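Local coordinates for protein 2'-5' RNA Ligase (Thermus thermophilus, PDB 1IUH) that belongs to the LigT-like family of the 2H phosphoesterase clan, whose two-lobed fold carries a pair of matching signature strands, at residues A[4-9]-A[39-44]; A[86-91]-A[133-138]. All coordinates share one frame; numbering follows the deposited sequence.

In the fold
Contact 1 (4-9 with 39-44) closes along the chain before contact 2 (86-91 with 133-138) opens, and both lie in one antiparallel sheet. Their centres are about 17 Å apart and their nearest atoms about 6 Å apart, so they do not touch. Contact 1 is near the middle of the molecule; contact 2 lies further out. Strand 150-164 pairs with strand 2-8 and with strand 70-80, the neighbour of strand 88-94, linking the two regions. In each contact one strand has the His-x-Thr-x sequence, starting at His39 and at His130, with a classic bulge that begins at the last residue of the motif. This repetition fits the two-lobed 2H design.

Contact 1 (A[4-9]-A[39-44]); sequences FYAVFL and HLTLLF
The rings of Phe4 and His39 reach toward each other from opposite directions across two antiparallel strands. Phe4 CZ lies over one face of the imidazole, while Phe4 CE1 comes within 3.6 Å of His39 NE2; the planes are inclined at 41°. Both residues hold CG between the backbone N and the carbonyl carbon (chi1 67° and 76°), which folds the rings over the strands. Ala6 suits the place between them because its small CB can sit 3.6 Å from His39 CD2 without pushing the ring aside. Tyr171 meets both rings from outside.

The opposite face of the sheet, with Tyr5, Val7, Leu40 and Leu43, is buried and apolar. Helix 96-113 packs on Tyr5 and Leu43, and the phenol hydroxyl of Tyr5 finds its bond at Tyr56 O. Branched Val7 fills its place with CG2, 3.9 Å from Leu42 CD1. Its backbone is held twice: Val7 N gives a bond to Leu40 O (2.8 Å) and Val7 O takes one from Leu40 N. Further along, Leu42 and Leu43 both face Tyr5 in a classic bulge. Tyr5 O accepts Leu42 N at 2.7 Å from above the carbonyl plane, and Leu43 N only weakly.

Toward its margins the His39 face is more accessible: Phe8, His39, Thr41 and Phe44 are partly exposed, whereas Phe4 and Ala6 are buried. Here Phe8 offers CE2 to His39 CB at 3.7 Å, and Phe44 touches Phe4 CB with the edge of its ring.

Thr41 OG1 lies in the imidazole plane, at its edge, 2.9 Å from His39 NE2, while His39 ND1 donates to Gln37 O, just before the strand. Anchoring at ND1 and aromatic cover should together restrict the ring's rotation, with NE2 turned toward Thr41 on a partly accessible face.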
loop_
_atom_site.group_PDB
_atom_site.type_symbol
_atom_site.label_atom_id
_atom_site.label_comp_id
_atom_site.label_asym_id
_atom_site.label_seq_id
_atom_site.Cartn_x
_atom_site.Cartn_y
_atom_site.Cartn_z
ATOM N N PHE A 4 1.773 -7.915 4.794
ATOM C CA PHE A 4 0.739 -6.994 4.290
ATOM C C PHE A 4 0.380 -7.353 2.842
ATOM O O PHE A 4 1.157 -8.028 2.137
ATOM C CB PHE A 4 1.189 -5.515 4.361
ATOM C CG PHE A 4 2.336 -5.138 3.440
ATOM C CD1 PHE A 4 2.101 -4.496 2.231
ATOM C CD2 PHE A 4 3.665 -5.368 3.798
ATOM C CE1 PHE A 4 3.171 -4.082 1.391
ATOM C CE2 PHE A 4 4.741 -4.952 2.955
ATOM C CZ PHE A 4 4.468 -4.308 1.753
ATOM N N TYR A 5 -0.840 -6.987 2.444
ATOM C CA TYR A 5 -1.269 -7.139 1.050
ATOM C C TYR A 5 -1.100 -5.755 0.367
ATOM O O TYR A 5 -1.398 -4.708 0.936
ATOM C CB TYR A 5 -2.740 -7.615 0.895
ATOM C CG TYR A 5 -3.015 -9.042 1.373
ATOM C CD1 TYR A 5 -3.544 -9.255 2.650
ATOM C CD2 TYR A 5 -2.799 -10.172 0.541
ATOM C CE1 TYR A 5 -3.868 -10.545 3.101
ATOM C CE2 TYR A 5 -3.121 -11.501 0.994
ATOM C CZ TYR A 5 -3.661 -11.645 2.286
ATOM O OH TYR A 5 -4.038 -12.828 2.843
ATOM N N ALA A 6 -0.632 -5.761 -0.868
ATOM C CA ALA A 6 -0.419 -4.510 -1.533
ATOM C C ALA A 6 -0.512 -4.627 -3.040
ATOM O O ALA A 6 -0.466 -5.718 -3.601
ATOM C CB ALA A 6 1.003 -3.942 -1.135
ATOM N N VAL A 7 -0.613 -3.472 -3.684
ATOM C CA VAL A 7 -0.632 -3.415 -5.120
ATOM C C VAL A 7 0.695 -2.764 -5.536
ATOM O O VAL A 7 1.023 -1.673 -5.058
ATOM C CB VAL A 7 -1.764 -2.530 -5.626
ATOM C CG1 VAL A 7 -1.519 -2.140 -7.122
ATOM C CG2 VAL A 7 -3.016 -3.206 -5.455
ATOM N N PHE A 8 1.460 -3.429 -6.388
ATOM C CA PHE A 8 2.680 -2.830 -6.921
ATOM C C PHE A 8 2.278 -2.132 -8.216
ATOM O O PHE A 8 1.192 -2.378 -8.776
ATOM C CB PHE A 8 3.802 -3.859 -7.089
ATOM C CG PHE A 8 4.460 -4.186 -5.793
ATOM C CD1 PHE A 8 4.124 -5.351 -5.095
ATOM C CD2 PHE A 8 5.309 -3.250 -5.199
ATOM C CE1 PHE A 8 4.608 -5.585 -3.822
ATOM C CE2 PHE A 8 5.802 -3.443 -3.951
ATOM C CZ PHE A 8 5.448 -4.638 -3.233
ATOM N N LEU A 9 3.149 -1.262 -8.686
ATOM C CA LEU A 9 2.798 -0.385 -9.761
ATOM C C LEU A 9 3.573 -0.532 -11.039
ATOM O O LEU A 9 4.724 -0.996 -11.041
ATOM C CB LEU A 9 2.905 1.044 -9.202
ATOM C CG LEU A 9 2.259 1.067 -7.809
ATOM C CD1 LEU A 9 2.837 2.195 -6.959
ATOM C CD2 LEU A 9 0.769 1.199 -7.907
ATOM N N HIS A 39 4.299 1.566 -3.472
ATOM C CA HIS A 39 3.159 0.634 -3.486
ATOM C C HIS A 39 1.930 1.146 -2.702
ATOM O O HIS A 39 2.043 2.016 -1.833
ATOM C CB HIS A 39 3.613 -0.669 -2.839
ATOM C CG HIS A 39 3.695 -0.568 -1.351
ATOM N ND1 HIS A 39 4.783 -0.018 -0.705
ATOM C CD2 HIS A 39 2.789 -0.873 -0.381
ATOM C CE1 HIS A 39 4.546 0.005 0.602
ATOM N NE2 HIS A 39 3.344 -0.503 0.823
ATOM N N LEU A 40 0.779 0.557 -2.958
ATOM C CA LEU A 40 -0.450 0.931 -2.224
ATOM C C LEU A 40 -0.840 -0.278 -1.385
ATOM O O LEU A 40 -1.121 -1.357 -1.934
ATOM C CB LEU A 40 -1.603 1.242 -3.192
ATOM C CG LEU A 40 -2.899 1.758 -2.574
ATOM C CD1 LEU A 40 -3.638 2.786 -3.532
ATOM C CD2 LEU A 40 -3.780 0.528 -2.289
ATOM N N THR A 41 -0.861 -0.122 -0.074
ATOM C CA THR A 41 -1.232 -1.239 0.806
ATOM C C THR A 41 -2.738 -1.489 0.923
ATOM O O THR A 41 -3.491 -0.590 1.138
ATOM C CB THR A 41 -0.651 -1.007 2.210
ATOM O OG1 THR A 41 0.790 -0.909 2.105
ATOM C CG2 THR A 41 -1.052 -2.141 3.153
ATOM N N LEU A 42 -3.211 -2.706 0.729
ATOM C CA LEU A 42 -4.660 -2.887 0.871
ATOM C C LEU A 42 -5.025 -3.288 2.294
ATOM O O LEU A 42 -6.101 -2.973 2.785
ATOM C CB LEU A 42 -5.167 -3.911 -0.098
ATOM C CG LEU A 42 -4.785 -3.607 -1.531
ATOM C CD1 LEU A 42 -4.591 -4.924 -2.282
ATOM C CD2 LEU A 42 -5.869 -2.763 -2.158
ATOM N N LEU A 43 -4.102 -3.933 2.970
ATOM C CA LEU A 43 -4.339 -4.383 4.333
ATOM C C LEU A 43 -3.028 -4.784 4.990
ATOM O O LEU A 43 -2.378 -5.676 4.487
ATOM C CB LEU A 43 -5.265 -5.586 4.327
ATOM C CG LEU A 43 -5.507 -6.183 5.718
ATOM C CD1 LEU A 43 -6.199 -5.134 6.525
ATOM C CD2 LEU A 43 -6.404 -7.501 5.641
ATOM N N PHE A 44 -2.630 -4.097 6.069
ATOM C CA PHE A 44 -1.403 -4.418 6.818
ATOM C C PHE A 44 -1.763 -5.474 7.901
ATOM O O PHE A 44 -2.787 -5.361 8.572
ATOM C CB PHE A 44 -0.860 -3.125 7.410
ATOM C CG PHE A 44 0.269 -3.300 8.325
ATOM C CD1 PHE A 44 1.508 -3.691 7.849
ATOM C CD2 PHE A 44 0.111 -3.056 9.693
ATOM C CE1 PHE A 44 2.589 -3.842 8.717
ATOM C CE2 PHE A 44 1.192 -3.198 10.576
ATOM C CZ PHE A 44 2.440 -3.596 10.078
#

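Contact 2 (A[86-91]-A[133-138]); sequences PRVWFA and LARRKA
Leu133 lays its CD1 methyl over the six-membered ring of Trp89, 3.6 Å from the centroid, in a CH-pi contact. The indole is carried there with CG anti to the backbone N (chi1 -176°); its other contacts include a ring stack with Tyr79. A flat, broad tryptophan suits this buried face, where Ala134 is small enough to sit at its edge.

The backbone polar groups are well matched. Trp89 O accepts two donors, Leu133 N at 2.6 Å and Ala134 N at 3.1 Å, both in the carbonyl plane, because Leu133 and Ala134 bulge to face one residue. Trp89 N in turn gives its hydrogen to Ala134 O at 2.8 Å. Past the Val88-Arg135 pair, Arg136 N points almost straight at Arg87 O (2.9 Å, 176°), although it comes from above that carbonyl's plane. Leu133 O is taken by Gln21 NE2.

On the other face, Val88 CG2 covers the flat side of the Arg135 guanidinium. Arg87 runs alongside with its guanidinium nearly coplanar, and its NH2 stands 3.5 Å from Arg135 NH1; two donors cannot bond each other, but both arginines are exposed, so water can probably screen and solvate them.

Phe90 stacks on His130, which opens the second His-x-Thr-x motif, a pair of which is characteristic of 2H phosphoesterases; the classic bulge within this antiparallel pair starts at the motif's last residue, Leu133.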
loop_
_atom_site.group_PDB
_atom_site.type_symbol
_atom_site.label_atom_id
_atom_site.label_comp_id
_atom_site.label_asym_id
_atom_site.label_seq_id
_atom_site.Cartn_x
_atom_site.Cartn_y
_atom_site.Cartn_z
ATOM N N PRO A 86 4.485 16.915 9.599
ATOM C CA PRO A 86 3.984 15.764 8.842
ATOM C C PRO A 86 4.834 14.532 9.195
ATOM O O PRO A 86 5.944 14.661 9.687
ATOM C CB PRO A 86 4.160 16.212 7.401
ATOM C CG PRO A 86 5.499 16.865 7.452
ATOM C CD PRO A 86 5.513 17.625 8.811
ATOM N N ARG A 87 4.265 13.346 9.008
ATOM C CA ARG A 87 4.940 12.078 9.262
ATOM C C ARG A 87 5.224 11.509 7.873
ATOM O O ARG A 87 6.315 11.006 7.600
ATOM C CB ARG A 87 3.984 11.139 10.004
ATOM C CG ARG A 87 4.531 9.751 10.490
ATOM C CD ARG A 87 3.311 8.722 10.874
ATOM N NE ARG A 87 3.317 7.443 10.099
ATOM C CZ ARG A 87 2.364 6.503 10.098
ATOM N NH1 ARG A 87 1.270 6.653 10.823
ATOM N NH2 ARG A 87 2.521 5.390 9.393
ATOM N N VAL A 88 4.266 11.672 6.969
ATOM C CA VAL A 88 4.372 11.076 5.661
ATOM C C VAL A 88 3.911 11.887 4.478
ATOM O O VAL A 88 2.995 12.681 4.567
ATOM C CB VAL A 88 3.560 9.727 5.650
ATOM C CG1 VAL A 88 3.670 9.021 4.310
ATOM C CG2 VAL A 88 4.098 8.816 6.680
ATOM N N TRP A 89 4.529 11.661 3.339
ATOM C CA TRP A 89 4.083 12.359 2.157
ATOM C C TRP A 89 3.623 11.245 1.213
ATOM O O TRP A 89 4.426 10.357 0.892
ATOM C CB TRP A 89 5.210 13.151 1.511
ATOM C CG TRP A 89 4.706 13.959 0.337
ATOM C CD1 TRP A 89 3.528 14.660 0.273
ATOM C CD2 TRP A 89 5.400 14.239 -0.871
ATOM N NE1 TRP A 89 3.459 15.363 -0.892
ATOM C CE2 TRP A 89 4.594 15.126 -1.618
ATOM C CE3 TRP A 89 6.635 13.831 -1.405
ATOM C CZ2 TRP A 89 4.984 15.630 -2.894
ATOM C CZ3 TRP A 89 7.024 14.337 -2.685
ATOM C CH2 TRP A 89 6.192 15.229 -3.399
ATOM N N PHE A 90 2.365 11.311 0.750
ATOM C CA PHE A 90 1.803 10.285 -0.117
ATOM C C PHE A 90 0.976 10.782 -1.261
ATOM O O PHE A 90 0.494 11.896 -1.289
ATOM C CB PHE A 90 0.912 9.317 0.699
ATOM C CG PHE A 90 -0.271 10.010 1.394
ATOM C CD1 PHE A 90 -1.397 10.394 0.677
ATOM C CD2 PHE A 90 -0.185 10.393 2.735
ATOM C CE1 PHE A 90 -2.391 11.139 1.268
ATOM C CE2 PHE A 90 -1.198 11.157 3.336
ATOM C CZ PHE A 90 -2.279 11.522 2.621
ATOM N N ALA A 91 0.772 9.896 -2.213
ATOM C CA ALA A 91 -0.069 10.246 -3.320
ATOM C C ALA A 91 -1.452 9.591 -3.069
ATOM O O ALA A 91 -1.512 8.479 -2.542
ATOM C CB ALA A 91 0.551 9.722 -4.606
ATOM N N LEU A 133 5.245 8.409 -0.622
ATOM C CA LEU A 133 6.318 9.050 -1.404
ATOM C C LEU A 133 7.579 9.303 -0.621
ATOM O O LEU A 133 8.702 9.231 -1.159
ATOM C CB LEU A 133 5.834 10.402 -1.906
ATOM C CG LEU A 133 4.641 10.305 -2.826
ATOM C CD1 LEU A 133 4.039 11.640 -2.941
ATOM C CD2 LEU A 133 5.086 9.751 -4.155
ATOM N N ALA A 134 7.391 9.636 0.646
ATOM C CA ALA A 134 8.513 9.888 1.510
ATOM C C ALA A 134 8.063 9.974 2.940
ATOM O O ALA A 134 6.907 10.223 3.220
ATOM C CB ALA A 134 9.224 11.204 1.079
ATOM N N ARG A 135 9.002 9.774 3.852
ATOM C CA ARG A 135 8.702 9.839 5.291
ATOM C C ARG A 135 9.648 10.862 5.977
ATOM O O ARG A 135 10.847 10.980 5.649
ATOM C CB ARG A 135 8.816 8.435 5.937
ATOM C CG ARG A 135 7.831 7.402 5.385
ATOM C CD ARG A 135 7.876 5.933 6.022
ATOM N NE ARG A 135 6.585 5.214 5.793
ATOM C CZ ARG A 135 5.477 5.327 6.568
ATOM N NH1 ARG A 135 5.467 6.115 7.671
ATOM N NH2 ARG A 135 4.342 4.689 6.211
ATOM N N ARG A 136 9.069 11.605 6.916
ATOM C CA ARG A 136 9.777 12.640 7.634
ATOM C C ARG A 136 10.644 12.142 8.786
ATOM O O ARG A 136 10.167 11.878 9.889
ATOM C CB ARG A 136 8.726 13.701 8.049
ATOM C CG ARG A 136 8.757 14.248 9.436
ATOM C CD ARG A 136 10.054 14.872 9.765
ATOM N NE ARG A 136 9.918 16.078 10.583
ATOM C CZ ARG A 136 10.375 16.196 11.818
ATOM N NH1 ARG A 136 11.007 15.168 12.410
ATOM N NH2 ARG A 136 10.214 17.367 12.450
ATOM N N LYS A 137 11.926 11.977 8.495
ATOM C CA LYS A 137 12.911 11.531 9.450
ATOM C C LYS A 137 13.499 12.732 10.200
ATOM O O LYS A 137 14.106 12.584 11.252
ATOM C CB LYS A 137 14.017 10.793 8.743
ATOM C CG LYS A 137 13.836 9.245 8.617
ATOM C CD LYS A 137 15.214 8.577 8.147
ATOM C CE LYS A 137 15.345 7.056 8.408
ATOM N NZ LYS A 137 15.772 6.250 7.169
ATOM N N ALA A 138 13.305 13.946 9.701
ATOM C CA ALA A 138 13.865 15.080 10.402
ATOM C C ALA A 138 13.152 16.346 9.986
ATOM O O ALA A 138 12.277 16.314 9.164
ATOM C CB ALA A 138 15.363 15.152 10.141
#